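Local atomic coordinates of aldehyde reductase YahK (Escherichia coli, PDB entry 1UUF), a protein that catalyses the zinc-dependent reduction of a wide range of aldehydes to the corresponding alcohols, strongly preferring NADPH over NADH. Residues 55-60 against 82-87; 78-83 against 147-152. All blocks are in the same frame, centred on the assembly; numbering follows the deposited sequence.

Overall arrangement
Both contacts are buried, lie in the GroES-like catalytic domain of this zinc-dependent alcohol dehydrogenase, and have centres about 8 Å apart. Interaction 1 joins strands 49-58 and 84-91 of a mixed sheet and runs into the catalytic zinc site, so regular ladder bonds give way to metal ligation by loop residues that flank the strands. Interaction 2 joins two irregular loops, where glycine backbones and a tyrosine ring take the place of strand pairing. The two share His82 and Glu83: the 78-83 loop leads directly into strand 84-91. They also touch: Ile84 CD1 packs on Gly148 CA (3.3 Å), bringing 147-152 against strand 84-91, while Cys57 SG packs on Gly81 CA.

Interaction 1: residues 55-60 against 82-87; sequences AYCGVC and HEIVGR. With ZN (zinc ion), chain C.
The catalytic zinc site of the alcohol dehydrogenase fold sits at the end of this antiparallel strand pair, where Cys60 and His82 both grip the metal. Cys60 SG binds zinc at 2.4 Å and His82 NE2 at 2.2 Å; water 2 and Cys178 complete the four ligands. The sulfur lies at the edge of the imidazole, close to its plane, because both atoms converge on one ion. His82 CG stands between its backbone N and carbonyl carbon (chi1 57°), a torsion that turns the ring back toward Cys60 although CB points away from it. Water 1 joins the two segments, donating to Gly58 O and accepting from His82 N. Glu83 lies extended beside Gly58, with OE1 3.3 Å from Gly58 CA; a side chain at Gly58 would collide with this carboxylate, so glycine suits the place. The two oxygens of Glu83 are held from outside the pair, OE1 by a salt bridge to Arg359 and OE2 by the backbone N of Ala179, next to the zinc ligand Cys178. The backbones of the same pair also bond, Gly58 N donating to Glu83 O at 2.8 Å; beyond it Cys57 SG packs on Ile84 CG1. On the other face Val85 CG2 meets Tyr56 CB at 3.8 Å and lies at the edge of the tyrosine ring, beta-branched and aromatic side chains both suiting a strand. Val85 N donates to Tyr56 O at 3.1 Å. A classic beta bulge interrupts the regular pairing: Val85 O accepts from Tyr56 N, tilted from the carbonyl plane, and from Ala55 N, in that plane on a lone pair, at 2.9 Å.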
ATOM      1  N   ALA A  55     -11.590 -33.421 -15.593  1.00 12.44           N
ATOM      2  CA  ALA A  55     -11.650 -34.494 -14.612  1.00 11.78           C
ATOM      3  C   ALA A  55     -12.195 -33.966 -13.295  1.00 11.42           C
ATOM      4  O   ALA A  55     -13.078 -34.577 -12.691  1.00 10.86           O
ATOM      5  CB  ALA A  55     -10.263 -35.095 -14.405  1.00 12.40           C
ATOM      6  N   TYR A  56     -11.673 -32.825 -12.854  1.00 10.80           N
ATOM      7  CA  TYR A  56     -12.110 -32.226 -11.600  1.00 10.91           C
ATOM      8  C   TYR A  56     -12.156 -30.708 -11.671  1.00  9.99           C
ATOM      9  O   TYR A  56     -11.452 -30.088 -12.468  1.00 11.28           O
ATOM     10  CB  TYR A  56     -11.173 -32.624 -10.453  1.00 11.14           C
ATOM     11  CG  TYR A  56     -10.980 -34.113 -10.312  1.00 12.72           C
ATOM     12  CD1 TYR A  56      -9.902 -34.757 -10.922  1.00 14.02           C
ATOM     13  CD2 TYR A  56     -11.905 -34.888  -9.615  1.00 13.85           C
ATOM     14  CE1 TYR A  56      -9.753 -36.139 -10.840  1.00 13.69           C
ATOM     15  CE2 TYR A  56     -11.766 -36.270  -9.528  1.00 14.12           C
ATOM     16  CZ  TYR A  56     -10.690 -36.887 -10.146  1.00 16.30           C
ATOM     17  OH  TYR A  56     -10.563 -38.256 -10.085  1.00 18.77           O
ATOM     18  N   CYS A  57     -12.992 -30.115 -10.826  1.00 10.87           N
ATOM     19  CA  CYS A  57     -13.103 -28.664 -10.769  1.00 10.62           C
ATOM     20  C   CYS A  57     -13.312 -28.225  -9.327  1.00 10.98           C
ATOM     21  O   CYS A  57     -14.271 -28.639  -8.678  1.00 11.33           O
ATOM     22  CB  CYS A  57     -14.263 -28.159 -11.633  1.00 11.68           C
ATOM     23  SG  CYS A  57     -14.329 -26.338 -11.736  1.00 12.83           S
ATOM     24  N   GLY A  58     -12.401 -27.395  -8.831  1.00  9.86           N
ATOM     25  CA  GLY A  58     -12.512 -26.901  -7.472  1.00 10.87           C
ATOM     26  C   GLY A  58     -13.656 -25.911  -7.356  1.00 11.70           C
ATOM     27  O   GLY A  58     -14.019 -25.256  -8.334  1.00 12.43           O
ATOM     28  N   VAL A  59     -14.236 -25.811  -6.167  1.00 12.30           N
ATOM     29  CA  VAL A  59     -15.339 -24.887  -5.941  1.00 13.34           C
ATOM     30  C   VAL A  59     -14.792 -23.662  -5.214  1.00 14.03           C
ATOM     31  O   VAL A  59     -14.281 -23.759  -4.097  1.00 13.85           O
ATOM     32  CB  VAL A  59     -16.450 -25.556  -5.110  1.00 13.89           C
ATOM     33  CG1 VAL A  59     -17.609 -24.587  -4.907  1.00 14.31           C
ATOM     34  CG2 VAL A  59     -16.933 -26.822  -5.825  1.00 13.89           C
ATOM     35  N   CYS A  60     -14.898 -22.510  -5.871  1.00 13.99           N
ATOM     36  CA  CYS A  60     -14.386 -21.248  -5.337  1.00 14.29           C
ATOM     37  C   CYS A  60     -15.515 -20.334  -4.873  1.00 16.32           C
ATOM     38  O   CYS A  60     -16.632 -20.407  -5.385  1.00 16.16           O
ATOM     39  CB  CYS A  60     -13.564 -20.532  -6.417  1.00 15.79           C
ATOM     40  SG  CYS A  60     -12.885 -18.931  -5.918  1.00 15.21           S
ATOM     41  N   HIS A  82     -13.668 -22.448 -12.051  1.00  9.52           N
ATOM     42  CA  HIS A  82     -12.436 -22.030 -12.700  1.00 10.99           C
ATOM     43  C   HIS A  82     -11.162 -22.506 -12.005  1.00 10.65           C
ATOM     44  O   HIS A  82     -10.157 -21.806 -11.963  1.00 10.61           O
ATOM     45  CB  HIS A  82     -12.415 -20.510 -12.943  1.00 10.37           C
ATOM     46  CG  HIS A  82     -12.583 -19.670 -11.715  1.00 13.16           C
ATOM     47  ND1 HIS A  82     -13.026 -18.365 -11.779  1.00 13.18           N
ATOM     48  CD2 HIS A  82     -12.330 -19.919 -10.409  1.00 13.07           C
ATOM     49  CE1 HIS A  82     -13.039 -17.848 -10.563  1.00 14.34           C
ATOM     50  NE2 HIS A  82     -12.623 -18.770  -9.716  1.00 14.36           N
ATOM     51  N   GLU A  83     -11.240 -23.716 -11.458  1.00 11.00           N
ATOM     52  CA  GLU A  83     -10.121 -24.393 -10.809  1.00 10.66           C
ATOM     53  C   GLU A  83     -10.225 -25.755 -11.488  1.00  9.94           C
ATOM     54  O   GLU A  83     -10.563 -26.767 -10.874  1.00  9.99           O
ATOM     55  CB  GLU A  83     -10.338 -24.501  -9.295  1.00 11.72           C
ATOM     56  CG  GLU A  83     -10.381 -23.143  -8.593  1.00 12.69           C
ATOM     57  CD  GLU A  83     -10.273 -23.246  -7.081  1.00 15.53           C
ATOM     58  OE1 GLU A  83     -10.788 -24.230  -6.510  1.00 14.61           O
ATOM     59  OE2 GLU A  83      -9.685 -22.333  -6.461  1.00 14.45           O
ATOM     60  N   ILE A  84      -9.937 -25.734 -12.785  1.00 10.56           N
ATOM     61  CA  ILE A  84     -10.053 -26.883 -13.680  1.00 10.37           C
ATOM     62  C   ILE A  84      -8.801 -27.699 -13.992  1.00  9.70           C
ATOM     63  O   ILE A  84      -7.753 -27.146 -14.314  1.00 10.24           O
ATOM     64  CB  ILE A  84     -10.625 -26.401 -15.040  1.00  9.69           C
ATOM     65  CG1 ILE A  84     -11.966 -25.699 -14.818  1.00  9.51           C
ATOM     66  CG2 ILE A  84     -10.789 -27.572 -16.006  1.00  9.52           C
ATOM     67  CD1 ILE A  84     -12.405 -24.837 -15.996  1.00 12.89           C
ATOM     68  N   VAL A  85      -8.932 -29.022 -13.916  1.00 10.73           N
ATOM     69  CA  VAL A  85      -7.843 -29.924 -14.276  1.00  9.89           C
ATOM     70  C   VAL A  85      -8.446 -31.054 -15.098  1.00 10.71           C
ATOM     71  O   VAL A  85      -9.578 -31.472 -14.859  1.00 10.57           O
ATOM     72  CB  VAL A  85      -7.110 -30.514 -13.047  1.00 10.06           C
ATOM     73  CG1 VAL A  85      -6.442 -29.400 -12.269  1.00 11.14           C
ATOM     74  CG2 VAL A  85      -8.077 -31.299 -12.174  1.00 11.84           C
ATOM     75  N   GLY A  86      -7.701 -31.530 -16.085  1.00 11.22           N
ATOM     76  CA  GLY A  86      -8.210 -32.601 -16.921  1.00 12.90           C
ATOM     77  C   GLY A  86      -7.155 -33.127 -17.868  1.00 13.81           C
ATOM     78  O   GLY A  86      -5.962 -32.931 -17.646  1.00 12.50           O
ATOM     79  N   ARG A  87      -7.599 -33.780 -18.936  1.00 14.25           N
ATOM     80  CA  ARG A  87      -6.686 -34.348 -19.918  1.00 16.38           C
ATOM     81  C   ARG A  87      -6.975 -33.813 -21.315  1.00 15.92           C
ATOM     82  O   ARG A  87      -8.131 -33.642 -21.695  1.00 14.51           O
ATOM     83  CB  ARG A  87      -6.804 -35.874 -19.911  1.00 18.71           C
ATOM     84  CG  ARG A  87      -6.452 -36.512 -18.571  1.00 24.00           C
ATOM     85  CD  ARG A  87      -6.640 -38.025 -18.599  1.00 28.38           C
ATOM     86  NE  ARG A  87      -6.212 -38.658 -17.352  1.00 31.58           N
ATOM     87  CZ  ARG A  87      -6.803 -38.478 -16.174  1.00 33.05           C
ATOM     88  NH1 ARG A  87      -6.337 -39.098 -15.097  1.00 33.82           N
ATOM     89  NH2 ARG A  87      -7.863 -37.685 -16.069  1.00 33.39           N
TER
HETATM   90 ZN    ZN C 402     -11.635 -18.302  -7.833  1.00 18.13          ZN
HETATM   91  O   HOH W   1     -13.900 -22.735  -9.300  1.00 11.91           O
HETATM   92  O   HOH W   2     -11.731 -16.015  -7.747  1.00 12.96           O

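Interaction 2: residues 78-83 against 147-152; sequences CVPGHE and GGYSQQ. With ZN (zinc ion), chain C.
Tyr149 CG lies anti to its carbonyl carbon (chi1 -72°), and with chi2 near 7° the ring is laid flat against the Pro80-Gly81 backbone, in the GroES-like domain just before the zinc ligand His82. Tyr149 is also the centre of an inverse gamma turn. The carbonyl carbon of Pro80 sits over the ring centre, 3.7 Å above its plane, and Gly81 N lies over the same face toward the rim. Pro80 CB makes a CH-pi contact there, 4.1 Å from the Tyr149 ring centroid; the rigid, puckered pyrrolidine offers its CH groups to an aromatic face. Val79 CG1 reaches Tyr149 CB at 4.0 Å. Replacing Tyr149 by an alanine would probably leave a gap against Pro80 and Gly81 and deprive Tyr348 of the hydroxyl it bonds. Glycines let the loops come this close: a side chain on Gly81 would strike the Tyr149 ring, and its backbone angles by themselves call for glycine, while one on Gly147 would run into the carbonyl oxygens of Val79, Pro80 and Gly81. The close approach lets three successive carbonyls accept. Gly147 N donates to Val79 O at 2.6 Å, Tyr149 N to Pro80 O at 3.1 Å, and Gly148 N to Gly81 O from above the carbonyl plane. Within its own loop, Ser150 OG donates to Gly147 O at 2.9 Å, in the carbonyl plane.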
ATOM      1  N   CYS A  78     -25.602 -19.275 -16.136  1.00 19.84           N
ATOM      2  CA  CYS A  78     -24.280 -19.125 -15.552  1.00 18.69           C
ATOM      3  C   CYS A  78     -23.712 -20.474 -15.141  1.00 18.25           C
ATOM      4  O   CYS A  78     -24.299 -21.179 -14.322  1.00 17.08           O
ATOM      5  CB  CYS A  78     -24.330 -18.213 -14.329  1.00 19.85           C
ATOM      6  SG  CYS A  78     -22.728 -18.044 -13.494  1.00 20.48           S
ATOM      7  N   VAL A  79     -22.566 -20.830 -15.717  1.00 16.41           N
ATOM      8  CA  VAL A  79     -21.901 -22.087 -15.396  1.00 15.33           C
ATOM      9  C   VAL A  79     -20.553 -21.697 -14.802  1.00 14.44           C
ATOM     10  O   VAL A  79     -19.615 -21.368 -15.532  1.00 14.04           O
ATOM     11  CB  VAL A  79     -21.681 -22.951 -16.652  1.00 15.72           C
ATOM     12  CG1 VAL A  79     -20.853 -24.191 -16.299  1.00 15.85           C
ATOM     13  CG2 VAL A  79     -23.026 -23.373 -17.230  1.00 15.09           C
ATOM     14  N   PRO A  80     -20.452 -21.707 -13.465  1.00 14.50           N
ATOM     15  CA  PRO A  80     -19.218 -21.348 -12.761  1.00 13.54           C
ATOM     16  C   PRO A  80     -18.126 -22.405 -12.872  1.00 12.72           C
ATOM     17  O   PRO A  80     -18.222 -23.346 -13.662  1.00 10.82           O
ATOM     18  CB  PRO A  80     -19.677 -21.172 -11.312  1.00 14.70           C
ATOM     19  CG  PRO A  80     -21.178 -20.977 -11.414  1.00 15.38           C
ATOM     20  CD  PRO A  80     -21.549 -21.919 -12.505  1.00 14.13           C
ATOM     21  N   GLY A  81     -17.093 -22.231 -12.056  1.00 11.34           N
ATOM     22  CA  GLY A  81     -15.984 -23.164 -12.038  1.00 11.08           C
ATOM     23  C   GLY A  81     -14.755 -22.682 -12.777  1.00  9.60           C
ATOM     24  O   GLY A  81     -14.788 -22.508 -13.991  1.00 10.74           O
ATOM     25  N   HIS A  82     -13.668 -22.448 -12.051  1.00  9.52           N
ATOM     26  CA  HIS A  82     -12.436 -22.030 -12.700  1.00 10.99           C
ATOM     27  C   HIS A  82     -11.162 -22.506 -12.005  1.00 10.65           C
ATOM     28  O   HIS A  82     -10.157 -21.806 -11.963  1.00 10.61           O
ATOM     29  CB  HIS A  82     -12.415 -20.510 -12.943  1.00 10.37           C
ATOM     30  CG  HIS A  82     -12.583 -19.670 -11.715  1.00 13.16           C
ATOM     31  ND1 HIS A  82     -13.026 -18.365 -11.779  1.00 13.18           N
ATOM     32  CD2 HIS A  82     -12.330 -19.919 -10.409  1.00 13.07           C
ATOM     33  CE1 HIS A  82     -13.039 -17.848 -10.563  1.00 14.34           C
ATOM     34  NE2 HIS A  82     -12.623 -18.770  -9.716  1.00 14.36           N
ATOM     35  N   GLU A  83     -11.240 -23.716 -11.458  1.00 11.00           N
ATOM     36  CA  GLU A  83     -10.121 -24.393 -10.809  1.00 10.66           C
ATOM     37  C   GLU A  83     -10.225 -25.755 -11.488  1.00  9.94           C
ATOM     38  O   GLU A  83     -10.563 -26.767 -10.874  1.00  9.99           O
ATOM     39  CB  GLU A  83     -10.338 -24.501  -9.295  1.00 11.72           C
ATOM     40  CG  GLU A  83     -10.381 -23.143  -8.593  1.00 12.69           C
ATOM     41  CD  GLU A  83     -10.273 -23.246  -7.081  1.00 15.53           C
ATOM     42  OE1 GLU A  83     -10.788 -24.230  -6.510  1.00 14.61           O
ATOM     43  OE2 GLU A  83      -9.685 -22.333  -6.461  1.00 14.45           O
ATOM     44  N   GLY A 147     -18.033 -21.864 -17.501  1.00 13.51           N
ATOM     45  CA  GLY A 147     -16.939 -22.469 -16.755  1.00 13.72           C
ATOM     46  C   GLY A 147     -16.703 -23.967 -16.668  1.00 13.23           C
ATOM     47  O   GLY A 147     -17.175 -24.753 -17.488  1.00 13.69           O
ATOM     48  N   GLY A 148     -15.957 -24.343 -15.629  1.00 11.65           N
ATOM     49  CA  GLY A 148     -15.576 -25.727 -15.402  1.00 12.29           C
ATOM     50  C   GLY A 148     -16.552 -26.714 -14.795  1.00 13.63           C
ATOM     51  O   GLY A 148     -16.193 -27.878 -14.611  1.00 12.80           O
ATOM     52  N   TYR A 149     -17.761 -26.278 -14.453  1.00 11.86           N
ATOM     53  CA  TYR A 149     -18.754 -27.209 -13.916  1.00 13.19           C
ATOM     54  C   TYR A 149     -19.327 -27.900 -15.146  1.00 13.95           C
ATOM     55  O   TYR A 149     -20.542 -27.907 -15.361  1.00 15.33           O
ATOM     56  CB  TYR A 149     -19.888 -26.474 -13.204  1.00 12.21           C
ATOM     57  CG  TYR A 149     -19.567 -25.848 -11.867  1.00 12.11           C
ATOM     58  CD1 TYR A 149     -18.266 -25.812 -11.364  1.00 11.60           C
ATOM     59  CD2 TYR A 149     -20.577 -25.247 -11.121  1.00 12.80           C
ATOM     60  CE1 TYR A 149     -17.988 -25.179 -10.141  1.00 10.91           C
ATOM     61  CE2 TYR A 149     -20.314 -24.620  -9.916  1.00 12.92           C
ATOM     62  CZ  TYR A 149     -19.022 -24.585  -9.430  1.00 11.77           C
ATOM     63  OH  TYR A 149     -18.787 -23.926  -8.247  1.00 13.22           O
ATOM     64  N   SER A 150     -18.445 -28.466 -15.959  1.00 12.79           N
ATOM     65  CA  SER A 150     -18.854 -29.125 -17.191  1.00 14.77           C
ATOM     66  C   SER A 150     -17.911 -30.267 -17.552  1.00 15.52           C
ATOM     67  O   SER A 150     -16.873 -30.456 -16.912  1.00 14.19           O
ATOM     68  CB  SER A 150     -18.887 -28.097 -18.323  1.00 14.33           C
ATOM     69  OG  SER A 150     -17.638 -27.437 -18.432  1.00 16.31           O
ATOM     70  N   GLN A 151     -18.272 -31.021 -18.586  1.00 14.79           N
ATOM     71  CA  GLN A 151     -17.477 -32.163 -19.024  1.00 15.89           C
ATOM     72  C   GLN A 151     -16.258 -31.811 -19.865  1.00 15.65           C
ATOM     73  O   GLN A 151     -15.258 -32.527 -19.835  1.00 14.01           O
ATOM     74  CB  GLN A 151     -18.340 -33.135 -19.829  1.00 18.50           C
ATOM     75  CG  GLN A 151     -19.513 -33.728 -19.086  1.00 21.33           C
ATOM     76  CD  GLN A 151     -20.277 -34.712 -19.948  1.00 23.98           C
ATOM     77  OE1 GLN A 151     -20.751 -34.367 -21.032  1.00 22.48           O
ATOM     78  NE2 GLN A 151     -20.391 -35.946 -19.476  1.00 22.32           N
ATOM     79  N   GLN A 152     -16.355 -30.727 -20.631  1.00 15.86           N
ATOM     80  CA  GLN A 152     -15.266 -30.305 -21.507  1.00 15.59           C
ATOM     81  C   GLN A 152     -15.151 -28.790 -21.612  1.00 13.66           C
ATOM     82  O   GLN A 152     -16.098 -28.061 -21.334  1.00 13.59           O
ATOM     83  CB  GLN A 152     -15.472 -30.873 -22.920  1.00 18.54           C
ATOM     84  CG  GLN A 152     -15.312 -32.384 -23.038  1.00 21.00           C
ATOM     85  CD  GLN A 152     -15.613 -32.904 -24.439  1.00 24.68           C
ATOM     86  OE1 GLN A 152     -15.377 -34.075 -24.739  1.00 26.86           O
ATOM     87  NE2 GLN A 152     -16.144 -32.037 -25.298  1.00 21.19           N
TER
HETATM   88 ZN    ZN C 402     -11.635 -18.302  -7.833  1.00 18.13          ZN
HETATM   89  O   HOH W   2     -11.731 -16.015  -7.747  1.00 12.96           O